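Local coordinates for esterase TesA (Pseudomonas aeruginosa, PDB 4JGG), which hydrolyses carboxylic esters, favouring Tween detergents and short-chain p-nitrophenyl esters, with weak thioesterase activity on palmitoyl-coenzyme A, at residues A[46-49]-A[50-53]; A[111-114]-A[115-119]; A[192-195]-A[196-200]. All blocks are in the same frame, centred on the assembly; numbering follows the deposited sequence.

Contact 1. Residues A[46-49]-A[50-53]; sequences LLQK and RLAD
Lys-49 and Asp-53, one turn apart on the exposed side of a helix, are joined by a salt bridge, NZ of Lys-49 lying 3.2 Å from OD2 of Asp-53. The lysine chain leaves CB with CG anti to the backbone N (chi1 161°) and runs on extended until it bends at its last torsion, which brings the ammonium round to the carboxylate. OD2 of Asp-53 accepts with its syn lone pair, on the side of OD1, which is a longer 3.7 Å from the same NZ. CG of Asp-53 also comes 3.1 Å from the O of Lys-49, which receives the backbone N of Asp-53 at 2.9 Å. On the buried side Leu-47 and Leu-51 meet at a slant, CD1 of Leu-47 touching CG of Leu-51 at 4.1 Å. Gln-48 crosses Leu-51 at about a right angle; its chain folds at chi2 (66°) and brings NE2 to 3.9 Å from CB of Leu-51. That amide is held beyond the helix, OE1 accepting from the N of Val-60 and NE2 donating to the O of Tyr-58. Arg-50 carries its guanidinium away from this turn to a cation-pi contact with Trp-194. Four successive i to i+4 backbone bonds, from Arg-50 N to Leu-46 O through Asp-53 N to Lys-49 O, set the one-turn spacing of these side chains. The result is the last turns of an amphipathic alpha-helix, with an i, i+4 ion pair outside and leucines inside, flanking the parallel sheet of an SGNH-type alpha/beta/alpha hydrolase.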
loop_
_atom_site.group_PDB
_atom_site.type_symbol
_atom_site.label_atom_id
_atom_site.label_comp_id
_atom_site.label_asym_id
_atom_site.label_seq_id
_atom_site.Cartn_x
_atom_site.Cartn_y
_atom_site.Cartn_z
ATOM N N LEU A 46 0.594 -3.060 13.630
ATOM C CA LEU A 46 1.274 -2.041 14.409
ATOM C C LEU A 46 0.570 -0.696 14.251
ATOM O O LEU A 46 0.603 0.147 15.161
ATOM C CB LEU A 46 2.736 -1.904 13.963
ATOM C CG LEU A 46 3.632 -3.143 13.994
ATOM C CD1 LEU A 46 5.054 -2.739 13.607
ATOM C CD2 LEU A 46 3.613 -3.806 15.343
ATOM N N LEU A 47 -0.026 -0.483 13.079
ATOM C CA LEU A 47 -0.796 0.722 12.820
ATOM C C LEU A 47 -1.961 0.780 13.802
ATOM O O LEU A 47 -2.208 1.811 14.438
ATOM C CB LEU A 47 -1.320 0.733 11.377
ATOM C CG LEU A 47 -2.305 1.856 11.024
ATOM C CD1 LEU A 47 -1.711 3.220 11.340
ATOM C CD2 LEU A 47 -2.767 1.800 9.560
ATOM N N GLN A 48 -2.668 -0.338 13.938
ATOM C CA GLN A 48 -3.852 -0.368 14.795
ATOM C C GLN A 48 -3.466 -0.096 16.242
ATOM O O GLN A 48 -4.177 0.589 16.963
ATOM C CB GLN A 48 -4.599 -1.700 14.681
ATOM C CG GLN A 48 -5.821 -1.798 15.592
ATOM C CD GLN A 48 -6.931 -0.816 15.222
ATOM O OE1 GLN A 48 -7.946 -1.201 14.625
ATOM N NE2 GLN A 48 -6.749 0.456 15.586
ATOM N N LYS A 49 -2.329 -0.633 16.660
ATOM C CA LYS A 49 -1.877 -0.448 18.021
ATOM C C LYS A 49 -1.430 0.995 18.281
ATOM O O LYS A 49 -1.592 1.513 19.386
ATOM C CB LYS A 49 -0.754 -1.426 18.342
ATOM C CG LYS A 49 0.071 -1.029 19.540
ATOM C CD LYS A 49 0.686 -2.244 20.206
ATOM C CE LYS A 49 1.499 -1.842 21.428
ATOM N NZ LYS A 49 0.636 -1.299 22.521
ATOM N N ARG A 50 -0.874 1.645 17.268
ATOM C CA ARG A 50 -0.474 3.040 17.407
ATOM C C ARG A 50 -1.686 3.958 17.417
ATOM O O ARG A 50 -1.679 4.991 18.068
ATOM C CB ARG A 50 0.498 3.478 16.304
ATOM C CG ARG A 50 0.839 4.969 16.407
ATOM C CD ARG A 50 1.922 5.396 15.437
ATOM N NE ARG A 50 3.227 4.815 15.739
ATOM C CZ ARG A 50 4.318 5.049 15.015
ATOM N NH1 ARG A 50 4.258 5.864 13.964
ATOM N NH2 ARG A 50 5.466 4.478 15.346
ATOM N N LEU A 51 -2.730 3.582 16.690
ATOM C CA LEU A 51 -3.940 4.379 16.688
ATOM C C LEU A 51 -4.560 4.297 18.076
ATOM O O LEU A 51 -4.988 5.298 18.635
ATOM C CB LEU A 51 -4.924 3.871 15.637
ATOM C CG LEU A 51 -4.561 4.151 14.179
ATOM C CD1 LEU A 51 -5.558 3.480 13.222
ATOM C CD2 LEU A 51 -4.480 5.648 13.932
ATOM N N ALA A 52 -4.593 3.089 18.627
ATOM C CA ALA A 52 -5.119 2.877 19.965
ATOM C C ALA A 52 -4.315 3.668 20.991
ATOM O O ALA A 52 -4.884 4.372 21.818
ATOM C CB ALA A 52 -5.105 1.408 20.305
ATOM N N ASP A 53 -2.990 3.564 20.924
ATOM C CA ASP A 53 -2.133 4.209 21.914
ATOM C C ASP A 53 -2.232 5.724 21.904
ATOM O O ASP A 53 -2.233 6.361 22.959
ATOM C CB ASP A 53 -0.676 3.800 21.734
ATOM C CG ASP A 53 -0.431 2.373 22.121
ATOM O OD1 ASP A 53 -1.313 1.778 22.773
ATOM O OD2 ASP A 53 0.645 1.847 21.772
#

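Contact 2. Residues A[111-114]-A[115-119]; sequences LASM and AQKAR
A regular stretch of alpha-helix, in the middle of helix 104-121, links Ser-113 to Gln-116 and Lys-117 on one flank and sets small residues on another. Four successive i to i+4 bonds, from Ala-115 N to Leu-111 O through Ala-118 N to Met-114 O, run unbroken at 2.8 to 3.0 Å. The hydroxyl of Ser-113 stands anti to its backbone N (chi1 -179°) and meets a water 2.8 Å from OG. The same water donates to OE1 of Gln-116 at 2.7 Å; a bend at chi2 (-89°) brings that amide oxygen round to it, making a one-water bridge between i and i+3. Lys-117, one turn on from Ser-113, passes its CE 3.8 Å from OG of Ser-113, while its CG comes 3.4 Å from the Ser-113 O. The chain bends only at its last torsion. Met-114, Ala-115 and Ala-118 are buried. Met-114 reaches Leu-77 of helix 70-84 and Ile-91 of strand 88-92, and Leu-111 meets Tyr-148 and Val-151 of helix 138-155, while Ala-115 and Ala-118 rest on Val-125 of strand 124-128, seating this helix on the sheet between two neighbouring helices.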
loop_
_atom_site.group_PDB
_atom_site.type_symbol
_atom_site.label_atom_id
_atom_site.label_comp_id
_atom_site.label_asym_id
_atom_site.label_seq_id
_atom_site.Cartn_x
_atom_site.Cartn_y
_atom_site.Cartn_z
ATOM N N LEU A 111 -5.280 1.844 -10.748
ATOM C CA LEU A 111 -5.110 2.551 -9.477
ATOM C C LEU A 111 -5.935 3.835 -9.457
ATOM O O LEU A 111 -6.586 4.141 -8.474
ATOM C CB LEU A 111 -3.634 2.884 -9.218
ATOM C CG LEU A 111 -2.632 1.794 -8.827
ATOM C CD1 LEU A 111 -1.252 2.430 -8.720
ATOM C CD2 LEU A 111 -2.999 1.115 -7.500
ATOM N N ALA A 112 -5.896 4.579 -10.557
ATOM C CA ALA A 112 -6.695 5.784 -10.708
ATOM C C ALA A 112 -8.172 5.507 -10.458
ATOM O O ALA A 112 -8.808 6.218 -9.684
ATOM C CB ALA A 112 -6.489 6.376 -12.107
ATOM N N SER A 113 -8.700 4.473 -11.120
ATOM C CA SER A 113 -10.089 4.051 -10.976
ATOM C C SER A 113 -10.419 3.610 -9.545
ATOM O O SER A 113 -11.491 3.930 -9.028
ATOM C CB SER A 113 -10.408 2.929 -11.966
ATOM O OG SER A 113 -11.760 2.526 -11.853
ATOM N N MET A 114 -9.498 2.895 -8.902
ATOM C CA MET A 114 -9.656 2.544 -7.485
ATOM C C MET A 114 -9.781 3.791 -6.627
ATOM O O MET A 114 -10.610 3.838 -5.731
ATOM C CB MET A 114 -8.470 1.716 -6.953
ATOM C CG MET A 114 -8.363 0.270 -7.445
ATOM S SD MET A 114 -7.056 -0.642 -6.564
ATOM C CE MET A 114 -7.782 -0.825 -4.934
ATOM N N ALA A 115 -8.922 4.778 -6.873
ATOM C CA ALA A 115 -8.902 5.999 -6.070
ATOM C C ALA A 115 -10.158 6.806 -6.327
ATOM O O ALA A 115 -10.706 7.431 -5.421
ATOM C CB ALA A 115 -7.660 6.833 -6.363
ATOM N N GLN A 116 -10.616 6.779 -7.571
ATOM C CA GLN A 116 -11.875 7.414 -7.940
ATOM C C GLN A 116 -13.041 6.798 -7.181
ATOM O O GLN A 116 -13.879 7.511 -6.631
ATOM C CB GLN A 116 -12.102 7.292 -9.450
ATOM C CG GLN A 116 -13.300 8.058 -9.976
ATOM C CD GLN A 116 -14.575 7.242 -9.941
ATOM O OE1 GLN A 116 -14.542 6.016 -10.021
ATOM N NE2 GLN A 116 -15.714 7.923 -9.824
ATOM N N LYS A 117 -13.089 5.469 -7.149
ATOM C CA LYS A 117 -14.224 4.771 -6.555
ATOM C C LYS A 117 -14.251 4.942 -5.040
ATOM O O LYS A 117 -15.319 5.090 -4.445
ATOM C CB LYS A 117 -14.195 3.288 -6.918
ATOM C CG LYS A 117 -14.640 2.970 -8.335
ATOM C CD LYS A 117 -14.540 1.474 -8.583
ATOM C CE LYS A 117 -14.824 1.096 -10.037
ATOM N NZ LYS A 117 -16.229 1.367 -10.430
ATOM N N ALA A 118 -13.076 4.918 -4.418
ATOM C CA ALA A 118 -12.977 5.156 -2.976
ATOM C C ALA A 118 -13.413 6.572 -2.607
ATOM O O ALA A 118 -14.199 6.770 -1.674
ATOM C CB ALA A 118 -11.568 4.884 -2.485
ATOM N N ARG A 119 -12.893 7.556 -3.334
ATOM C CA ARG A 119 -13.299 8.943 -3.148
ATOM C C ARG A 119 -14.808 9.087 -3.364
ATOM O O ARG A 119 -15.470 9.846 -2.659
ATOM C CB ARG A 119 -12.540 9.850 -4.121
ATOM C CG ARG A 119 -13.054 11.277 -4.182
ATOM C CD ARG A 119 -12.502 11.989 -5.411
ATOM N NE ARG A 119 -13.212 11.611 -6.638
ATOM C CZ ARG A 119 -12.777 11.896 -7.862
ATOM N NH1 ARG A 119 -11.628 12.540 -8.023
ATOM N NH2 ARG A 119 -13.477 11.529 -8.927
HETATM O O HOH W 1 -13.487 4.726 -12.177
#

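Contact 3. Residues A[192-195]-A[196-200]; sequences NVWP and TLKPL
Thr-196 follows Pro-195, where the helix is kinked because the proline N has no hydrogen to give the preceding turn. The N of Thr-196 makes a weak bond to Val-193 O at 3.0 Å. Leu-197 N donates to that same Val-193 oxygen at 2.9 Å. Its side chain crosses the indole of Trp-194 at a slant, CD2 of Leu-197 lying 4.1 Å from CE3 of Trp-194, while its CB meets CG1 of Val-193 at 4.2 Å. Next, Lys-198 N donates to Trp-194 O at 2.7 Å with a nearly straight N-H (164°). CG of Lys-198 stands anti to the backbone N (chi1 -170°), and from there the extended chain passes over one face of the indole; CG sits 4.0 Å above the plane, offset toward the rim, and CD comes 3.8 Å from NE1 of Trp-194. Pro-199, in a short 3-10 turn, packs its CD 3.1 Å from Pro-195 O, its own N having no hydrogen to offer. Leu-200 closes that turn, its N bonding Leu-197 O. Val-193, Thr-196 and Leu-197 lie on Leu-126 of strand 124-128, Thr-196 also meets Val-160 of strand 158-160, and Trp-194 packs against Leu-47 and Leu-51 of helix 43-53.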
loop_
_atom_site.group_PDB
_atom_site.type_symbol
_atom_site.label_atom_id
_atom_site.label_comp_id
_atom_site.label_asym_id
_atom_site.label_seq_id
_atom_site.Cartn_x
_atom_site.Cartn_y
_atom_site.Cartn_z
ATOM N N ASN A 192 7.089 4.738 7.772
ATOM C CA ASN A 192 7.003 5.352 6.452
ATOM C C ASN A 192 5.612 5.835 6.072
ATOM O O ASN A 192 5.469 6.707 5.216
ATOM C CB ASN A 192 7.584 4.424 5.378
ATOM C CG ASN A 192 9.086 4.332 5.464
ATOM O OD1 ASN A 192 9.712 5.149 6.132
ATOM N ND2 ASN A 192 9.674 3.346 4.800
ATOM N N VAL A 193 4.587 5.272 6.711
ATOM C CA VAL A 193 3.215 5.632 6.385
ATOM C C VAL A 193 2.687 6.696 7.340
ATOM O O VAL A 193 2.025 7.630 6.918
ATOM C CB VAL A 193 2.265 4.395 6.437
ATOM C CG1 VAL A 193 0.863 4.768 5.988
ATOM C CG2 VAL A 193 2.807 3.257 5.597
ATOM N N TRP A 194 2.997 6.549 8.623
ATOM C CA TRP A 194 2.355 7.357 9.677
ATOM C C TRP A 194 2.322 8.858 9.394
ATOM O O TRP A 194 1.260 9.473 9.472
ATOM C CB TRP A 194 2.967 7.050 11.051
ATOM C CG TRP A 194 2.294 7.751 12.220
ATOM C CD1 TRP A 194 2.824 8.744 13.006
ATOM C CD2 TRP A 194 0.986 7.493 12.739
ATOM N NE1 TRP A 194 1.925 9.117 13.970
ATOM C CE2 TRP A 194 0.781 8.369 13.828
ATOM C CE3 TRP A 194 -0.044 6.610 12.386
ATOM C CZ2 TRP A 194 -0.400 8.387 14.570
ATOM C CZ3 TRP A 194 -1.224 6.633 13.125
ATOM C CH2 TRP A 194 -1.389 7.512 14.199
ATOM N N PRO A 195 3.474 9.459 9.066
ATOM C CA PRO A 195 3.537 10.909 8.829
ATOM C C PRO A 195 2.554 11.389 7.774
ATOM O O PRO A 195 1.985 12.469 7.910
ATOM C CB PRO A 195 4.964 11.116 8.306
ATOM C CG PRO A 195 5.748 10.014 8.913
ATOM C CD PRO A 195 4.804 8.836 9.019
ATOM N N THR A 196 2.385 10.606 6.718
ATOM C CA THR A 196 1.532 10.993 5.604
ATOM C C THR A 196 0.078 10.656 5.936
ATOM O O THR A 196 -0.845 11.320 5.466
ATOM C CB THR A 196 2.010 10.331 4.272
ATOM O OG1 THR A 196 3.334 10.794 3.968
ATOM C CG2 THR A 196 1.104 10.688 3.116
ATOM N N LEU A 197 -0.112 9.642 6.775
ATOM C CA LEU A 197 -1.456 9.240 7.218
ATOM C C LEU A 197 -2.032 10.165 8.284
ATOM O O LEU A 197 -3.205 10.561 8.231
ATOM C CB LEU A 197 -1.415 7.817 7.782
ATOM C CG LEU A 197 -2.666 7.346 8.530
ATOM C CD1 LEU A 197 -3.869 7.335 7.600
ATOM C CD2 LEU A 197 -2.443 5.978 9.170
ATOM N N LYS A 198 -1.200 10.484 9.267
ATOM C CA LYS A 198 -1.622 11.239 10.446
ATOM C C LYS A 198 -2.550 12.420 10.143
ATOM O O LYS A 198 -3.608 12.535 10.752
ATOM C CB LYS A 198 -0.398 11.705 11.232
ATOM C CG LYS A 198 -0.725 12.290 12.598
ATOM C CD LYS A 198 0.543 12.554 13.375
ATOM C CE LYS A 198 0.248 13.037 14.785
ATOM N NZ LYS A 198 1.506 13.513 15.436
ATOM N N PRO A 199 -2.165 13.294 9.193
ATOM C CA PRO A 199 -2.975 14.484 8.904
ATOM C C PRO A 199 -4.358 14.131 8.366
ATOM O O PRO A 199 -5.270 14.957 8.427
ATOM C CB PRO A 199 -2.168 15.203 7.815
ATOM C CG PRO A 199 -0.783 14.660 7.932
ATOM C CD PRO A 199 -0.964 13.235 8.340
ATOM N N LEU A 200 -4.513 12.918 7.852
ATOM C CA LEU A 200 -5.798 12.474 7.318
ATOM C C LEU A 200 -6.756 12.049 8.433
ATOM O O LEU A 200 -7.967 11.946 8.214
ATOM C CB LEU A 200 -5.595 11.323 6.324
ATOM C CG LEU A 200 -4.687 11.549 5.107
ATOM C CD1 LEU A 200 -4.446 10.250 4.368
ATOM C CD2 LEU A 200 -5.255 12.590 4.156
HETATM O O HOH W 2 4.895 9.529 5.361
#

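In the fold
From the N terminus the contacts come in series, each within one continuous piece of chain, helical throughout in contacts 1 and 2 and ending in a 3-10 turn in contact 3, so none encloses a long loop and none nests in or crosses another. Contact 1 ends helix 43-53, just before strand 59-62 at one edge of the parallel sheet. Contact 2 lies in helix 104-121, which leads to strand 124-128; its centre is about 26 Å from that of contact 1, with no touch. Contact 3 returns to contact 1: Leu-47 CD1 meets Leu-197 CD2 at 3.6 Å, joining the last helix to an early one. Contacts 2 and 3 remain apart, although both reach strand 124-128.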